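Local atomic coordinates of listeriolysin O (Listeria monocytogenes, PDB entry 4CDB), a protein that binds cholesterol-containing host membranes and, after a major conformational change, inserts into them as an oligomeric pore complex that lyses the cell. Residues I118-M123 with E149-K154; S303-V308 with G326-I331. All blocks are in the same frame, centred on the assembly; numbering follows the deposited sequence.

Overall arrangement
Both contacts set one aromatic ring against a loop of the pore-forming toxin, and both lie against the same large, branched antiparallel sheet, but at places whose centres lie 33 Å apart, with nearest atoms about 20 Å from each other. Contact 1 is peripheral, about 34 Å from the centre of the chain, and joins the end of helix 137-152 to the turn after strand 114-118; contact 2 lies about 15 Å from that centre and covers strand 303-310 with the loop after strand 319-324. Each is partly buried. In contact 1 an indole N-H adds a hydrogen bond to the apolar grip, whereas contact 2 is wholly apolar between its side chains.

Contact 1: residues I118-M123 with E149-K154; sequences IDLPGM and ERWNEK
The indole N-H of Trp-151 donates to the carbonyl of Pro-121, with NE1 to O 2.7 Å and an N-H...O angle of 154°. This joins the last turn of helix 137-152 to a type II beta turn, Leu-120 to Met-123, in the loop between strands 114-118 and 129-132. The oxygen lies within 1° of the indole plane and accepts on a lone pair in its own carbonyl plane, so the bond helps to set how the ring is turned. In Trp-151 CG stands anti to the backbone N (chi1 -178°), beside the carbonyl carbon, and from there the five-membered ring meets the turn. Leu-120 covers one face: its CB sits 3.6 Å from the centroid of the five-membered ring, a CH-pi contact, while its CD1 lies nearer the rim, 3.6 Å from Trp-151 CG. The two side chains cross at about a right angle. The pyrrolidine of Pro-121 packs farther along, with CG 3.9 Å from Trp-151 CZ2. Gly-122, at a positive phi, occupies the third position of the turn, and Met-123 then comes to the ring edge. Tyr-218 of strand 207-222 also touches Leu-120, and Val-162 touches Pro-121. Arg-150 bonds through NH2 to the carbonyl oxygens of Asp-127, at the end of the loop, and Lys-129, where strand 129-132 begins. The sulfur of Met-123 makes an edge-on Met-aromatic contact, SD being 4.8 Å from the five-membered ring centroid, and CG of the same residue lies in the indole plane, 3.5 Å from Trp-151 CD1.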
# COMPACT_ATOMS: atom_id res chain seq x y z
N ILE A 118 14.50 -25.46 -11.54
CA ILE A 118 14.45 -24.03 -11.81
C ILE A 118 13.56 -23.75 -13.02
O ILE A 118 13.47 -24.57 -13.93
CB ILE A 118 15.87 -23.44 -12.02
CG1 ILE A 118 15.87 -21.92 -11.86
CG2 ILE A 118 16.45 -23.87 -13.37
CD1 ILE A 118 17.26 -21.33 -11.72
N ASP A 119 12.90 -22.59 -13.03
CA ASP A 119 11.94 -22.27 -14.08
C ASP A 119 12.45 -21.32 -15.16
O ASP A 119 11.66 -20.69 -15.87
CB ASP A 119 10.65 -21.72 -13.47
CG ASP A 119 10.85 -20.38 -12.80
OD1 ASP A 119 12.01 -20.02 -12.51
OD2 ASP A 119 9.84 -19.68 -12.56
N LEU A 120 13.77 -21.20 -15.28
CA LEU A 120 14.36 -20.33 -16.31
C LEU A 120 14.01 -20.86 -17.70
O LEU A 120 13.98 -22.07 -17.92
CB LEU A 120 15.87 -20.21 -16.12
CG LEU A 120 16.33 -19.24 -15.03
CD1 LEU A 120 17.83 -19.35 -14.79
CD2 LEU A 120 15.96 -17.81 -15.40
N PRO A 121 13.73 -19.95 -18.64
CA PRO A 121 13.18 -20.31 -19.95
C PRO A 121 14.13 -21.11 -20.84
O PRO A 121 15.34 -20.87 -20.84
CB PRO A 121 12.88 -18.95 -20.59
CG PRO A 121 13.85 -18.02 -19.95
CD PRO A 121 13.96 -18.50 -18.53
N GLY A 122 13.58 -22.06 -21.59
CA GLY A 122 14.33 -22.77 -22.61
C GLY A 122 14.91 -24.11 -22.20
O GLY A 122 15.22 -24.94 -23.06
N MET A 123 15.07 -24.33 -20.90
CA MET A 123 15.73 -25.54 -20.40
C MET A 123 14.88 -26.80 -20.60
O MET A 123 13.66 -26.74 -20.56
CB MET A 123 16.10 -25.37 -18.92
CG MET A 123 16.81 -24.07 -18.62
SD MET A 123 17.41 -23.94 -16.92
CE MET A 123 18.77 -25.12 -16.98
N GLU A 149 24.03 -21.01 -13.46
CA GLU A 149 25.17 -21.01 -14.37
C GLU A 149 24.92 -21.87 -15.59
O GLU A 149 25.35 -21.54 -16.70
CB GLU A 149 26.45 -21.47 -13.66
CG GLU A 149 27.11 -20.38 -12.84
CD GLU A 149 27.46 -19.16 -13.67
OE1 GLU A 149 27.98 -19.32 -14.79
OE2 GLU A 149 27.23 -18.03 -13.18
N ARG A 150 24.22 -22.99 -15.39
CA ARG A 150 23.87 -23.89 -16.49
C ARG A 150 22.98 -23.20 -17.51
O ARG A 150 23.11 -23.43 -18.72
CB ARG A 150 23.22 -25.17 -15.95
CG ARG A 150 24.10 -26.40 -16.10
CD ARG A 150 23.83 -27.44 -15.02
NE ARG A 150 22.47 -27.98 -15.06
CZ ARG A 150 22.04 -28.99 -14.31
NH1 ARG A 150 22.86 -29.57 -13.45
NH2 ARG A 150 20.79 -29.41 -14.41
N TRP A 151 22.07 -22.35 -17.04
CA TRP A 151 21.20 -21.60 -17.92
C TRP A 151 21.96 -20.51 -18.66
O TRP A 151 21.74 -20.27 -19.85
CB TRP A 151 20.03 -20.98 -17.14
CG TRP A 151 19.06 -20.23 -18.02
CD1 TRP A 151 18.03 -20.75 -18.73
CD2 TRP A 151 19.05 -18.82 -18.27
NE1 TRP A 151 17.37 -19.76 -19.41
CE2 TRP A 151 17.97 -18.56 -19.14
CE3 TRP A 151 19.84 -17.75 -17.83
CZ2 TRP A 151 17.67 -17.27 -19.59
CZ3 TRP A 151 19.53 -16.47 -18.28
CH2 TRP A 151 18.46 -16.25 -19.15
N ASN A 152 22.87 -19.85 -17.95
CA ASN A 152 23.68 -18.78 -18.54
C ASN A 152 24.63 -19.28 -19.63
O ASN A 152 25.09 -18.51 -20.46
CB ASN A 152 24.48 -18.05 -17.45
CG ASN A 152 23.61 -17.19 -16.56
OD1 ASN A 152 22.64 -16.58 -17.02
ND2 ASN A 152 23.96 -17.12 -15.28
N GLU A 153 24.91 -20.58 -19.62
CA GLU A 153 25.90 -21.16 -20.52
C GLU A 153 25.30 -22.01 -21.64
O GLU A 153 26.03 -22.60 -22.44
CB GLU A 153 26.92 -21.98 -19.74
CG GLU A 153 27.76 -21.17 -18.76
CD GLU A 153 28.71 -22.03 -17.94
OE1 GLU A 153 28.73 -23.27 -18.14
OE2 GLU A 153 29.43 -21.47 -17.09
N LYS A 154 23.97 -22.08 -21.71
CA LYS A 154 23.31 -22.87 -22.74
C LYS A 154 22.14 -22.13 -23.39
O LYS A 154 21.90 -22.26 -24.59
CB LYS A 154 22.80 -24.20 -22.18
CG LYS A 154 23.86 -25.28 -22.02
CD LYS A 154 23.21 -26.65 -21.91
CE LYS A 154 24.17 -27.69 -21.38
NZ LYS A 154 23.50 -29.00 -21.17

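Contact 2: residues S303-V308 with G326-I331; sequences SSFKAV and GDLRDI
Leu-328 sets one methyl, CD2, over the centre of the phenyl ring of Phe-305: CD2 stands 3.6 Å from the ring centroid and 14° off its normal, a CH-pi contact. The closest single approach is from Leu-328 CD2 to Phe-305 CE2, 3.5 Å, while CG of the leucine lies toward the CG-CD1 side of the ring, 3.9 Å from Phe-305 CD1. This is a loop closing over one face of a beta-sheet: the phenylalanine projects from strand 303-310 toward 326-331, a segment without regular secondary structure. The strand follows directly on residues 291-303, which are expected to become a transmembrane beta-strand in the pore of this cholesterol-dependent cytolysin. Phe-305 carries its CG in the crowded position between the backbone N and the carbonyl carbon (chi1 77°), and chi2 of -89° turns the ring across the CA-CB-CG plane. The CB of Leu-328 does not itself head for the strand; the end of the side chain swings nearer and brings CD2 over the ring. Ile-331 approaches from the opposite direction to the phenylalanine and ends with CD1 4.1 Å from Phe-305 CZ. On the loop before the leucine, Asp-327 makes a lighter contact, its CB 4.4 Å from Phe-305 CE1. Ring and aliphatic groups thus meet by apolar packing alone. Strand 303-310 runs between strands 262-270 and 319-324, antiparallel to both; Phe-305 bonds through its backbone to Gly-323 and touches Leu-268 on one neighbour and Ile-321 on the other. Ile-331 also rests on Ile-321, while Lys-306 and Val-308 turn to the other side of the sheet, where Ser-193 of helix 187-194 meets both.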
# COMPACT_ATOMS: atom_id res chain seq x y z
N SER A 303 4.38 16.02 -4.31
CA SER A 303 4.50 14.72 -3.65
C SER A 303 5.94 14.21 -3.73
O SER A 303 6.64 14.46 -4.71
CB SER A 303 3.56 13.70 -4.29
OG SER A 303 2.21 14.13 -4.23
N SER A 304 6.37 13.50 -2.70
CA SER A 304 7.72 12.93 -2.66
C SER A 304 7.68 11.40 -2.59
O SER A 304 6.61 10.81 -2.40
CB SER A 304 8.49 13.49 -1.46
OG SER A 304 7.84 13.16 -0.25
N PHE A 305 8.83 10.77 -2.74
CA PHE A 305 8.91 9.32 -2.61
C PHE A 305 10.17 8.89 -1.88
O PHE A 305 11.20 9.57 -1.93
CB PHE A 305 8.84 8.63 -3.99
CG PHE A 305 10.13 8.70 -4.77
CD1 PHE A 305 10.38 9.77 -5.62
CD2 PHE A 305 11.07 7.69 -4.68
CE1 PHE A 305 11.55 9.83 -6.34
CE2 PHE A 305 12.25 7.75 -5.40
CZ PHE A 305 12.49 8.82 -6.24
N LYS A 306 10.08 7.76 -1.18
CA LYS A 306 11.24 7.14 -0.57
C LYS A 306 11.30 5.67 -0.97
O LYS A 306 10.30 4.94 -0.89
CB LYS A 306 11.20 7.28 0.95
CG LYS A 306 12.48 6.87 1.65
CD LYS A 306 12.44 7.23 3.13
CE LYS A 306 13.82 7.10 3.76
NZ LYS A 306 13.78 7.36 5.23
N ALA A 307 12.47 5.22 -1.42
CA ALA A 307 12.60 3.88 -1.98
C ALA A 307 13.65 3.05 -1.25
O ALA A 307 14.77 3.51 -1.02
CB ALA A 307 12.92 3.96 -3.46
N VAL A 308 13.27 1.83 -0.89
CA VAL A 308 14.20 0.85 -0.35
C VAL A 308 14.33 -0.30 -1.35
O VAL A 308 13.33 -0.94 -1.69
CB VAL A 308 13.72 0.30 1.00
CG1 VAL A 308 14.72 -0.70 1.56
CG2 VAL A 308 13.52 1.45 1.98
N GLY A 326 7.83 13.02 -9.47
CA GLY A 326 8.05 13.13 -10.90
C GLY A 326 9.32 12.44 -11.35
O GLY A 326 9.48 12.12 -12.53
N ASP A 327 10.22 12.19 -10.41
CA ASP A 327 11.52 11.60 -10.72
C ASP A 327 11.53 10.08 -10.59
O ASP A 327 12.59 9.46 -10.62
CB ASP A 327 12.60 12.22 -9.83
CG ASP A 327 12.53 13.73 -9.80
OD1 ASP A 327 12.06 14.33 -10.79
OD2 ASP A 327 12.95 14.33 -8.79
N LEU A 328 10.36 9.48 -10.43
CA LEU A 328 10.25 8.02 -10.45
C LEU A 328 10.34 7.52 -11.88
O LEU A 328 10.81 8.23 -12.77
CB LEU A 328 8.96 7.54 -9.79
CG LEU A 328 9.05 7.22 -8.29
CD1 LEU A 328 7.82 6.45 -7.84
CD2 LEU A 328 10.30 6.42 -8.01
N ARG A 329 9.91 6.28 -12.10
CA ARG A 329 9.98 5.63 -13.41
C ARG A 329 11.41 5.45 -13.92
O ARG A 329 11.63 4.98 -15.03
CB ARG A 329 9.13 6.38 -14.44
CG ARG A 329 7.63 6.21 -14.26
CD ARG A 329 7.09 5.17 -15.22
NE ARG A 329 7.61 3.83 -14.95
CZ ARG A 329 7.58 2.84 -15.82
NH1 ARG A 329 7.07 3.02 -17.03
NH2 ARG A 329 8.08 1.65 -15.49
N ASP A 330 12.38 5.84 -13.10
CA ASP A 330 13.79 5.61 -13.38
C ASP A 330 14.25 4.44 -12.52
O ASP A 330 14.94 3.54 -12.99
CB ASP A 330 14.61 6.86 -13.06
CG ASP A 330 14.12 8.10 -13.79
OD1 ASP A 330 13.45 7.95 -14.83
OD2 ASP A 330 14.42 9.22 -13.32
N ILE A 331 13.85 4.48 -11.25
CA ILE A 331 14.11 3.39 -10.32
C ILE A 331 13.34 2.15 -10.75
O ILE A 331 13.90 1.05 -10.82
CB ILE A 331 13.70 3.77 -8.88
CG1 ILE A 331 14.71 4.74 -8.26
CG2 ILE A 331 13.58 2.53 -8.01
CD1 ILE A 331 14.48 6.20 -8.63